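Local coordinates for protein group 3 allergen SMIPP-S Yv6023A04 (Sarcoptes scabiei type hominis, PDB 3H7O) that is a trypsin-family serine protease paralogue from the scabies mite that has become inactivated and probably cannot cleave peptide bonds, at residues 120-132 / 178-190. The protein carries 3 engineered substitutions. Residues are numbered along the deposited sequence; the frame is centred on the assembly and turned at random.
Sequences TGSDVLVSGYGDG and LESGDAGDPTVQQ. Engineered in segment 178-190: Q190 (natural residue Asn).
L125 and V188 form an antiparallel hydrogen-bonded pair: L125 N reaches V188 O at 2.8 Å, and the return bond, V188 N to L125 O, is also 2.8 Å. S127 N then meets P186 O at 3.2 Å, while the intervening non-hydrogen-bonded pair, V126 and T187, brings the backbones closer and adds CA-H...O contacts from V126 to P186 O and from T187 to L125 O.

Beyond the paired strands a side-chain bond follows. The Q189 chain is extended beyond CG (chi2 -178°), which carries NE2 to D123 O at 3.0 Å, above the carbonyl plane, with the N-H...O angle a straight 168°; NE2 also makes a weak bond to S122 OG, which K119 O engages as well.

Among apolar groups, L125 CB lies beside V188 CG2, both side chains pointing the same way. V126 CG2 rests on D185 CB at 3.7 Å, V126 CG1 meets L178 CD2 with the two side chains running in opposite directions, and T187 CG2 touches V124 CB and CG2.

Carboxylates organise the other end. D131 OD1 accepts both S180 OG (2.7 Å) and G181 N (2.8 Å), whereas D131 N donates to E179 OE1 at 2.7 Å, nearly along its C-O axis; a water donates to D131 OD2. D182 OD1 receives G130 N from 51° above its carboxylate plane, and its OD2 takes E179 N. G181-P186 aligns with the family's GDSGGP signature but reads GDAGDP, with A183 at the nucleophile position and D185 replacing a glycine; the engagement of G181 N, an oxyanion-hole amide in active relatives, by D131 is consistent with a disabled site.

Strand 123-128 lies between 186-189 and 143-150 in the antiparallel sheet of the second chymotrypsin-like barrel. Strand 192-197 flanks 186-189 beyond, and F211 of strand 209-213 packs on V126, L178 and T187.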
ATOM      1  N   THR A 120      -9.349  17.771  -2.536  1.00 31.83           N
ATOM      2  CA  THR A 120     -10.546  17.342  -1.819  1.00 32.97           C
ATOM      3  C   THR A 120     -11.726  17.289  -2.792  1.00 33.01           C
ATOM      4  O   THR A 120     -11.994  18.254  -3.509  1.00 33.32           O
ATOM      5  CB  THR A 120     -10.849  18.279  -0.626  1.00 33.40           C
ATOM      6  OG1 THR A 120      -9.719  18.299   0.254  1.00 35.70           O
ATOM      7  CG2 THR A 120     -12.077  17.814   0.151  1.00 33.44           C
ATOM      8  N   GLY A 121     -12.405  16.147  -2.831  1.00 32.64           N
ATOM      9  CA  GLY A 121     -13.509  15.945  -3.765  1.00 31.88           C
ATOM     10  C   GLY A 121     -13.110  15.166  -5.003  1.00 31.43           C
ATOM     11  O   GLY A 121     -13.972  14.659  -5.721  1.00 31.58           O
ATOM     12  N   SER A 122     -11.806  15.069  -5.261  1.00 30.70           N
ATOM     13  CA  SER A 122     -11.304  14.270  -6.379  1.00 30.89           C
ATOM     14  C   SER A 122     -11.264  12.793  -5.999  1.00 30.48           C
ATOM     15  O   SER A 122     -11.335  12.445  -4.818  1.00 30.41           O
ATOM     16  CB  SER A 122      -9.920  14.750  -6.834  1.00 31.08           C
ATOM     17  OG  SER A 122      -8.905  14.382  -5.914  1.00 31.16           O
ATOM     18  N   ASP A 123     -11.156  11.930  -7.003  1.00 30.04           N
ATOM     19  CA  ASP A 123     -11.087  10.496  -6.771  1.00 30.36           C
ATOM     20  C   ASP A 123      -9.652   9.988  -6.715  1.00 28.55           C
ATOM     21  O   ASP A 123      -8.786  10.471  -7.445  1.00 28.09           O
ATOM     22  CB  ASP A 123     -11.868   9.736  -7.845  1.00 30.96           C
ATOM     23  CG  ASP A 123     -13.368   9.754  -7.603  1.00 35.90           C
ATOM     24  OD1 ASP A 123     -13.803  10.175  -6.506  1.00 39.84           O
ATOM     25  OD2 ASP A 123     -14.112   9.336  -8.515  1.00 40.80           O
ATOM     26  N   VAL A 124      -9.417   9.031  -5.824  1.00 28.01           N
ATOM     27  CA  VAL A 124      -8.187   8.241  -5.822  1.00 26.99           C
ATOM     28  C   VAL A 124      -8.541   6.765  -5.973  1.00 27.36           C
ATOM     29  O   VAL A 124      -9.573   6.311  -5.469  1.00 28.59           O
ATOM     30  CB  VAL A 124      -7.315   8.466  -4.551  1.00 27.41           C
ATOM     31  CG1 VAL A 124      -6.711   9.871  -4.547  1.00 27.58           C
ATOM     32  CG2 VAL A 124      -8.108   8.199  -3.269  1.00 27.45           C
ATOM     33  N   LEU A 125      -7.695   6.028  -6.683  1.00 25.89           N
ATOM     34  CA  LEU A 125      -7.938   4.618  -6.942  1.00 25.92           C
ATOM     35  C   LEU A 125      -7.025   3.784  -6.058  1.00 25.47           C
ATOM     36  O   LEU A 125      -5.801   3.815  -6.207  1.00 26.37           O
ATOM     37  CB  LEU A 125      -7.718   4.295  -8.432  1.00 25.30           C
ATOM     38  CG  LEU A 125      -7.914   2.855  -8.941  1.00 28.64           C
ATOM     39  CD1 LEU A 125      -9.382   2.442  -8.927  1.00 27.96           C
ATOM     40  CD2 LEU A 125      -7.342   2.698 -10.351  1.00 27.19           C
ATOM     41  N   VAL A 126      -7.627   3.055  -5.124  1.00 24.81           N
ATOM     42  CA  VAL A 126      -6.886   2.150  -4.254  1.00 25.81           C
ATOM     43  C   VAL A 126      -7.018   0.738  -4.823  1.00 26.04           C
ATOM     44  O   VAL A 126      -8.086   0.365  -5.296  1.00 25.51           O
ATOM     45  CB  VAL A 126      -7.383   2.235  -2.774  1.00 26.24           C
ATOM     46  CG1 VAL A 126      -8.864   1.873  -2.648  1.00 27.16           C
ATOM     47  CG2 VAL A 126      -6.523   1.371  -1.848  1.00 26.70           C
ATOM     48  N   SER A 127      -5.927  -0.025  -4.813  1.00 26.10           N
ATOM     49  CA  SER A 127      -5.968  -1.417  -5.264  1.00 26.77           C
ATOM     50  C   SER A 127      -5.200  -2.327  -4.308  1.00 26.69           C
ATOM     51  O   SER A 127      -4.219  -1.909  -3.684  1.00 26.60           O
ATOM     52  CB  SER A 127      -5.425  -1.549  -6.692  1.00 26.58           C
ATOM     53  OG  SER A 127      -4.067  -1.140  -6.756  1.00 26.78           O
ATOM     54  N   GLY A 128      -5.654  -3.571  -4.198  1.00 27.15           N
ATOM     55  CA  GLY A 128      -5.055  -4.532  -3.282  1.00 26.18           C
ATOM     56  C   GLY A 128      -5.929  -5.750  -3.054  1.00 27.25           C
ATOM     57  O   GLY A 128      -6.910  -5.967  -3.768  1.00 25.84           O
ATOM     58  N   TYR A 129      -5.582  -6.520  -2.024  1.00 27.71           N
ATOM     59  CA  TYR A 129      -6.057  -7.893  -1.880  1.00 28.64           C
ATOM     60  C   TYR A 129      -6.825  -8.170  -0.594  1.00 28.53           C
ATOM     61  O   TYR A 129      -7.404  -9.243  -0.441  1.00 28.97           O
ATOM     62  CB  TYR A 129      -4.871  -8.859  -1.998  1.00 28.22           C
ATOM     63  CG  TYR A 129      -4.128  -8.731  -3.310  1.00 27.60           C
ATOM     64  CD1 TYR A 129      -4.568  -9.406  -4.447  1.00 26.94           C
ATOM     65  CD2 TYR A 129      -2.989  -7.924  -3.417  1.00 24.65           C
ATOM     66  CE1 TYR A 129      -3.895  -9.290  -5.659  1.00 26.90           C
ATOM     67  CE2 TYR A 129      -2.301  -7.807  -4.628  1.00 24.21           C
ATOM     68  CZ  TYR A 129      -2.766  -8.492  -5.742  1.00 25.77           C
ATOM     69  OH  TYR A 129      -2.111  -8.381  -6.943  1.00 27.78           O
ATOM     70  N   GLY A 130      -6.823  -7.212   0.331  1.00 29.29           N
ATOM     71  CA  GLY A 130      -7.498  -7.391   1.617  1.00 30.13           C
ATOM     72  C   GLY A 130      -6.782  -8.395   2.501  1.00 31.39           C
ATOM     73  O   GLY A 130      -5.584  -8.643   2.327  1.00 29.81           O
ATOM     74  N   ASP A 131      -7.522  -8.971   3.447  1.00 33.35           N
ATOM     75  CA  ASP A 131      -6.978  -9.941   4.399  1.00 35.23           C
ATOM     76  C   ASP A 131      -6.664 -11.274   3.736  1.00 37.29           C
ATOM     77  O   ASP A 131      -7.462 -11.790   2.946  1.00 37.09           O
ATOM     78  CB  ASP A 131      -7.954 -10.163   5.561  1.00 35.37           C
ATOM     79  CG  ASP A 131      -8.011  -8.987   6.517  1.00 34.54           C
ATOM     80  OD1 ASP A 131      -7.044  -8.194   6.559  1.00 33.02           O
ATOM     81  OD2 ASP A 131      -9.024  -8.865   7.241  1.00 35.55           O
ATOM     82  N   GLY A 132      -5.507 -11.833   4.083  1.00 38.75           N
ATOM     83  CA  GLY A 132      -5.033 -13.074   3.480  1.00 41.15           C
ATOM     84  C   GLY A 132      -5.311 -14.359   4.240  1.00 42.41           C
ATOM     85  O   GLY A 132      -5.196 -15.449   3.675  1.00 43.03           O
ATOM     86  N   LEU A 178     -11.653  -0.705   3.700  1.00 28.58           N
ATOM     87  CA  LEU A 178     -10.424  -1.476   3.544  1.00 29.80           C
ATOM     88  C   LEU A 178     -10.244  -2.406   4.740  1.00 29.86           C
ATOM     89  O   LEU A 178     -10.799  -2.160   5.817  1.00 29.51           O
ATOM     90  CB  LEU A 178      -9.207  -0.548   3.388  1.00 28.78           C
ATOM     91  CG  LEU A 178      -9.228   0.499   2.264  1.00 31.78           C
ATOM     92  CD1 LEU A 178      -7.970   1.363   2.289  1.00 30.88           C
ATOM     93  CD2 LEU A 178      -9.410  -0.129   0.893  1.00 33.52           C
ATOM     94  N   GLU A 179      -9.480  -3.475   4.541  1.00 29.18           N
ATOM     95  CA  GLU A 179      -9.176  -4.427   5.609  1.00 29.75           C
ATOM     96  C   GLU A 179      -7.738  -4.244   6.099  1.00 29.15           C
ATOM     97  O   GLU A 179      -6.964  -3.498   5.498  1.00 29.07           O
ATOM     98  CB  GLU A 179      -9.410  -5.860   5.126  1.00 29.74           C
ATOM     99  CG  GLU A 179     -10.884  -6.229   4.970  1.00 32.20           C
ATOM    100  CD  GLU A 179     -11.102  -7.585   4.309  1.00 34.76           C
ATOM    101  OE1 GLU A 179     -10.119  -8.246   3.907  1.00 35.60           O
ATOM    102  OE2 GLU A 179     -12.274  -7.990   4.186  1.00 36.72           O
ATOM    103  N   SER A 180      -7.379  -4.925   7.185  1.00 29.55           N
ATOM    104  CA  SER A 180      -6.029  -4.811   7.741  1.00 30.02           C
ATOM    105  C   SER A 180      -4.950  -5.181   6.718  1.00 29.06           C
ATOM    106  O   SER A 180      -3.887  -4.570   6.695  1.00 29.27           O
ATOM    107  CB  SER A 180      -5.883  -5.650   9.011  1.00 30.02           C
ATOM    108  OG  SER A 180      -5.920  -7.030   8.706  1.00 34.32           O
ATOM    109  N   GLY A 181      -5.241  -6.169   5.872  1.00 28.53           N
ATOM    110  CA  GLY A 181      -4.346  -6.572   4.782  1.00 28.23           C
ATOM    111  C   GLY A 181      -4.205  -5.549   3.665  1.00 28.87           C
ATOM    112  O   GLY A 181      -3.340  -5.690   2.791  1.00 29.41           O
ATOM    113  N   ASP A 182      -5.046  -4.515   3.689  1.00 28.05           N
ATOM    114  CA  ASP A 182      -4.973  -3.437   2.705  1.00 28.16           C
ATOM    115  C   ASP A 182      -3.984  -2.328   3.079  1.00 28.23           C
ATOM    116  O   ASP A 182      -3.800  -1.379   2.319  1.00 27.86           O
ATOM    117  CB  ASP A 182      -6.361  -2.849   2.431  1.00 27.74           C
ATOM    118  CG  ASP A 182      -7.223  -3.765   1.586  1.00 29.85           C
ATOM    119  OD1 ASP A 182      -6.783  -4.144   0.478  1.00 30.35           O
ATOM    120  OD2 ASP A 182      -8.343  -4.103   2.026  1.00 27.08           O
ATOM    121  N   ALA A 183      -3.355  -2.446   4.248  1.00 28.42           N
ATOM    122  CA  ALA A 183      -2.249  -1.563   4.605  1.00 28.27           C
ATOM    123  C   ALA A 183      -1.200  -1.672   3.507  1.00 28.54           C
ATOM    124  O   ALA A 183      -0.898  -2.772   3.043  1.00 28.37           O
ATOM    125  CB  ALA A 183      -1.653  -1.959   5.945  1.00 28.45           C
ATOM    126  N   GLY A 184      -0.663  -0.534   3.080  1.00 27.45           N
ATOM    127  CA  GLY A 184       0.344  -0.525   2.031  1.00 27.89           C
ATOM    128  C   GLY A 184      -0.207  -0.503   0.613  1.00 27.63           C
ATOM    129  O   GLY A 184       0.564  -0.388  -0.345  1.00 27.29           O
ATOM    130  N   ASP A 185      -1.532  -0.607   0.468  1.00 26.78           N
ATOM    131  CA  ASP A 185      -2.172  -0.585  -0.857  1.00 26.61           C
ATOM    132  C   ASP A 185      -1.819   0.679  -1.643  1.00 26.62           C
ATOM    133  O   ASP A 185      -1.929   1.787  -1.117  1.00 27.33           O
ATOM    134  CB  ASP A 185      -3.699  -0.680  -0.753  1.00 25.79           C
ATOM    135  CG  ASP A 185      -4.208  -2.104  -0.573  1.00 28.14           C
ATOM    136  OD1 ASP A 185      -3.413  -3.040  -0.324  1.00 28.00           O
ATOM    137  OD2 ASP A 185      -5.442  -2.280  -0.670  1.00 27.52           O
ATOM    138  N   PRO A 186      -1.387   0.515  -2.910  1.00 25.93           N
ATOM    139  CA  PRO A 186      -1.117   1.685  -3.740  1.00 25.70           C
ATOM    140  C   PRO A 186      -2.396   2.470  -3.989  1.00 25.75           C
ATOM    141  O   PRO A 186      -3.467   1.877  -4.172  1.00 23.91           O
ATOM    142  CB  PRO A 186      -0.584   1.085  -5.049  1.00 26.60           C
ATOM    143  CG  PRO A 186      -1.062  -0.333  -5.061  1.00 25.01           C
ATOM    144  CD  PRO A 186      -1.122  -0.750  -3.617  1.00 25.92           C
ATOM    145  N   THR A 187      -2.282   3.793  -3.959  1.00 26.53           N
ATOM    146  CA  THR A 187      -3.419   4.666  -4.192  1.00 27.88           C
ATOM    147  C   THR A 187      -3.010   5.716  -5.211  1.00 27.95           C
ATOM    148  O   THR A 187      -2.057   6.478  -4.998  1.00 27.28           O
ATOM    149  CB  THR A 187      -3.932   5.288  -2.884  1.00 28.88           C
ATOM    150  OG1 THR A 187      -4.008   4.270  -1.876  1.00 30.53           O
ATOM    151  CG2 THR A 187      -5.314   5.873  -3.084  1.00 29.81           C
ATOM    152  N   VAL A 188      -3.719   5.732  -6.335  1.00 27.53           N
ATOM    153  CA  VAL A 188      -3.255   6.481  -7.500  1.00 27.34           C
ATOM    154  C   VAL A 188      -4.261   7.486  -8.045  1.00 28.69           C
ATOM    155  O   VAL A 188      -5.457   7.437  -7.740  1.00 28.43           O
ATOM    156  CB  VAL A 188      -2.799   5.536  -8.668  1.00 27.11           C
ATOM    157  CG1 VAL A 188      -1.645   4.632  -8.238  1.00 28.13           C
ATOM    158  CG2 VAL A 188      -3.964   4.709  -9.209  1.00 26.69           C
ATOM    159  N   GLN A 189      -3.736   8.416  -8.834  1.00 29.30           N
ATOM    160  CA  GLN A 189      -4.520   9.198  -9.776  1.00 31.74           C
ATOM    161  C   GLN A 189      -3.812   9.040 -11.118  1.00 33.19           C
ATOM    162  O   GLN A 189      -2.620   9.353 -11.243  1.00 33.51           O
ATOM    163  CB  GLN A 189      -4.614  10.658  -9.339  1.00 31.41           C
ATOM    164  CG  GLN A 189      -5.458  10.846  -8.083  1.00 31.15           C
ATOM    165  CD  GLN A 189      -5.596  12.293  -7.655  1.00 32.62           C
ATOM    166  OE1 GLN A 189      -4.628  13.059  -7.668  1.00 34.27           O
ATOM    167  NE2 GLN A 189      -6.803  12.672  -7.251  1.00 31.53           N
ATOM    168  N   GLN A 190      -4.543   8.520 -12.102  1.00 34.51           N
ATOM    169  CA  GLN A 190      -3.963   8.043 -13.364  1.00 35.31           C
ATOM    170  C   GLN A 190      -2.941   6.929 -13.085  1.00 35.77           C
ATOM    171  O   GLN A 190      -3.315   5.853 -12.617  1.00 36.45           O
ATOM    172  CB  GLN A 190      -3.376   9.196 -14.190  1.00 35.70           C
TER
HETATM  173  O   HOH W   1      -3.179  -5.906  -0.414  1.00 30.16           O
HETATM  174  O   HOH W   2      -3.029  -7.937   1.429  1.00 40.13           O
HETATM  175  O   HOH W   3      -9.364  -6.563   8.460  1.00 33.03           O